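Local structure of variable region-containing chitin-binding protein 3 (Branchiostoma floridae, 1XT5) at residues A[22-27]-A[39-44]. The protein probably binds chitin and may hydrolyse it, as an immune-type receptor of amphioxus whose immunoglobulin V-type domain makes up this chain. Sequence-based numbering, arbitrary orientation.
Sequences VELPCS and ISWLKG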
ATOM      1  N   VAL A  22       4.971   0.364 -13.130  1.00  7.27           N
ATOM      2  CA  VAL A  22       4.154   1.459 -12.706  1.00  7.29           C
ATOM      3  C   VAL A  22       4.312   1.683 -11.211  1.00  6.17           C
ATOM      4  O   VAL A  22       4.567   0.759 -10.453  1.00  7.32           O
ATOM      5  CB  VAL A  22       2.665   1.236 -13.083  1.00  9.40           C
ATOM      6  CG1 VAL A  22       2.090   0.055 -12.303  1.00 11.89           C
ATOM      7  CG2 VAL A  22       1.797   2.452 -13.023  1.00 11.20           C
ATOM      8  N   GLU A  23       4.099   2.941 -10.777  1.00  5.79           N
ATOM      9  CA  GLU A  23       4.050   3.262  -9.377  1.00  5.73           C
ATOM     10  C   GLU A  23       2.682   3.873  -8.987  1.00  5.37           C
ATOM     11  O   GLU A  23       2.144   4.700  -9.747  1.00  6.91           O
ATOM     12  CB  GLU A  23       5.197   4.163  -8.994  1.00  6.79           C
ATOM     13  CG  GLU A  23       6.568   3.474  -9.201  1.00  8.56           C
ATOM     14  CD  GLU A  23       7.788   4.049  -8.584  1.00  9.29           C
ATOM     15  OE1 GLU A  23       7.626   5.066  -7.882  1.00 14.89           O
ATOM     16  OE2 GLU A  23       8.840   3.439  -8.818  1.00 12.91           O
ATOM     17  N   LEU A  24       2.198   3.465  -7.842  1.00  5.11           N
ATOM     18  CA  LEU A  24       0.911   3.903  -7.323  1.00  4.94           C
ATOM     19  C   LEU A  24       1.218   4.699  -6.042  1.00  4.62           C
ATOM     20  O   LEU A  24       1.533   4.095  -5.024  1.00  5.20           O
ATOM     21  CB  LEU A  24      -0.030   2.773  -6.992  0.65  5.82           C
ATOM     22  CG  LEU A  24      -0.428   1.944  -8.218  0.65  6.00           C
ATOM     23  CD1 LEU A  24       0.559   1.087  -8.912  0.65 11.01           C
ATOM     24  CD2 LEU A  24      -1.531   0.931  -7.819  0.65  6.16           C
ATOM     25  N   PRO A  25       1.229   6.039  -6.091  1.00  5.19           N
ATOM     26  CA  PRO A  25       1.648   6.805  -4.924  1.00  5.04           C
ATOM     27  C   PRO A  25       0.739   6.654  -3.721  1.00  4.63           C
ATOM     28  O   PRO A  25      -0.477   6.564  -3.818  1.00  5.54           O
ATOM     29  CB  PRO A  25       1.675   8.252  -5.460  1.00  6.13           C
ATOM     30  CG  PRO A  25       1.904   8.100  -6.919  1.00  7.15           C
ATOM     31  CD  PRO A  25       1.060   6.913  -7.275  1.00  6.24           C
ATOM     32  N   CYS A  26       1.352   6.719  -2.544  1.00  4.88           N
ATOM     33  CA  CYS A  26       0.610   6.725  -1.311  1.00  4.75           C
ATOM     34  C   CYS A  26       1.447   7.401  -0.220  1.00  4.70           C
ATOM     35  O   CYS A  26       2.655   7.178  -0.171  1.00  5.85           O
ATOM     36  CB  CYS A  26       0.282   5.303  -0.886  1.00  5.39           C
ATOM     37  SG  CYS A  26      -0.742   5.256   0.629  1.00  5.65           S
ATOM     38  N   SER A  27       0.790   8.199   0.607  1.00  4.96           N
ATOM     39  CA  SER A  27       1.422   8.813   1.745  1.00  5.39           C
ATOM     40  C   SER A  27       0.493   8.649   2.971  1.00  4.95           C
ATOM     41  O   SER A  27      -0.687   8.357   2.830  1.00  4.84           O
ATOM     42  CB  SER A  27       1.715  10.294   1.555  1.00  5.82           C
ATOM     43  OG  SER A  27       0.504  11.057   1.504  1.00  7.26           O
ATOM     44  N   ILE A  39       1.441  -1.490   6.711  1.00  4.87           N
ATOM     45  CA  ILE A  39       1.016  -1.090   5.373  1.00  5.40           C
ATOM     46  C   ILE A  39       0.517  -2.293   4.644  1.00  4.75           C
ATOM     47  O   ILE A  39       1.205  -3.332   4.602  1.00  5.90           O
ATOM     48  CB  ILE A  39       2.241  -0.504   4.585  1.00  7.40           C
ATOM     49  CG1 ILE A  39       2.709   0.828   5.149  1.00  9.92           C
ATOM     50  CG2 ILE A  39       1.987  -0.425   3.090  1.00  8.13           C
ATOM     51  CD1 ILE A  39       3.074   1.013   6.588  1.00 11.41           C
ATOM     52  N   SER A  40      -0.653  -2.190   4.024  1.00  4.76           N
ATOM     53  CA  SER A  40      -1.183  -3.211   3.155  1.00  5.55           C
ATOM     54  C   SER A  40      -1.609  -2.585   1.830  1.00  5.43           C
ATOM     55  O   SER A  40      -2.259  -1.547   1.819  1.00  7.98           O
ATOM     56  CB  SER A  40      -2.419  -3.869   3.779  1.00  6.95           C
ATOM     57  OG  SER A  40      -2.152  -4.412   5.043  1.00  8.32           O
ATOM     58  N   TRP A  41      -1.224  -3.208   0.734  1.00  4.67           N
ATOM     59  CA  TRP A  41      -1.803  -2.909  -0.586  1.00  4.50           C
ATOM     60  C   TRP A  41      -2.677  -4.091  -0.925  1.00  4.53           C
ATOM     61  O   TRP A  41      -2.253  -5.256  -0.869  1.00  5.51           O
ATOM     62  CB  TRP A  41      -0.721  -2.697  -1.619  1.00  4.86           C
ATOM     63  CG  TRP A  41      -0.076  -1.362  -1.604  1.00  4.72           C
ATOM     64  CD1 TRP A  41       1.063  -0.969  -0.957  1.00  4.88           C
ATOM     65  CD2 TRP A  41      -0.579  -0.175  -2.289  1.00  4.46           C
ATOM     66  NE1 TRP A  41       1.301   0.362  -1.189  1.00  5.32           N
ATOM     67  CE2 TRP A  41       0.340   0.855  -2.013  1.00  4.62           C
ATOM     68  CE3 TRP A  41      -1.682   0.062  -3.119  1.00  4.95           C
ATOM     69  CZ2 TRP A  41       0.172   2.137  -2.561  1.00  4.66           C
ATOM     70  CZ3 TRP A  41      -1.843   1.322  -3.648  1.00  4.98           C
ATOM     71  CH2 TRP A  41      -0.918   2.351  -3.387  1.00  4.77           C
ATOM     72  N   LEU A  42      -3.936  -3.792  -1.265  1.00  4.34           N
ATOM     73  CA  LEU A  42      -5.000  -4.747  -1.408  1.00  5.14           C
ATOM     74  C   LEU A  42      -5.703  -4.473  -2.739  1.00  4.95           C
ATOM     75  O   LEU A  42      -6.138  -3.331  -2.937  1.00  6.18           O
ATOM     76  CB  LEU A  42      -5.981  -4.609  -0.250  1.00  6.18           C
ATOM     77  CG  LEU A  42      -5.384  -4.773   1.149  1.00  6.61           C
ATOM     78  CD1 LEU A  42      -6.327  -4.268   2.229  1.00  9.70           C
ATOM     79  CD2 LEU A  42      -4.941  -6.184   1.417  1.00 10.42           C
ATOM     80  N   LYS A  43      -5.852  -5.463  -3.601  1.00  4.76           N
ATOM     81  CA  LYS A  43      -6.483  -5.229  -4.912  1.00  5.20           C
ATOM     82  C   LYS A  43      -7.893  -5.741  -4.890  1.00  4.99           C
ATOM     83  O   LYS A  43      -8.136  -6.918  -4.612  1.00  6.58           O
ATOM     84  CB  LYS A  43      -5.704  -5.946  -6.022  1.00  5.45           C
ATOM     85  CG  LYS A  43      -6.251  -5.603  -7.411  1.00  6.30           C
ATOM     86  CD  LYS A  43      -5.538  -6.463  -8.455  1.00  7.14           C
ATOM     87  CE  LYS A  43      -5.931  -6.051  -9.833  1.00  9.24           C
ATOM     88  NZ  LYS A  43      -7.282  -6.418 -10.191  1.00 12.06           N
ATOM     89  N   GLY A  44      -8.863  -4.873  -5.156  1.00  4.85           N
ATOM     90  CA  GLY A  44     -10.255  -5.280  -5.227  1.00  6.35           C
ATOM     91  C   GLY A  44     -11.173  -4.076  -5.075  1.00  5.62           C
ATOM     92  O   GLY A  44     -10.762  -2.932  -5.001  1.00  5.84           O
TER
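Trp41 reaches from strand 38-44 across the core of the V-type domain, and the far atoms of its six-membered ring, CZ2, CH2 and CZ3, meet Leu24 and Cys26. The indole leaves the backbone with CG anti to its own carbonyl carbon (chi1 -80°), and the ring is turned nearly perpendicular to the CA-CB-CG plane (chi2 94°). NE1 spends its N-H on the carbonyl of Pro92. Further out, CZ2 meets the CB of Cys26 at 3.6 Å. At the end of the ring, CH2 packs on the CB of Leu24, 3.7 Å away. The backbone O of Leu24 lies 3.4 Å from both CZ2 and CH2 of Trp41, approaching the ring obliquely. CZ3 comes within a looser 4.1 Å of the same Leu24 CB. The SG of Cys26 stands 5.4 Å from the centroid of the six-membered ring, 44° off the normal: an oblique sulfur-aromatic contact. No hydrogen bond links the two segments.

This is the immunoglobulin pin: the disulfide from Cys26 to Cys109 ties the two sheets, with the core tryptophan packed against it. Trp41 also touches Cys109 of strand 105-112, Phe54 of strand 50-58 and, in the facing sheet, Leu94 of strand 94-96, which lies beside strand 22-31.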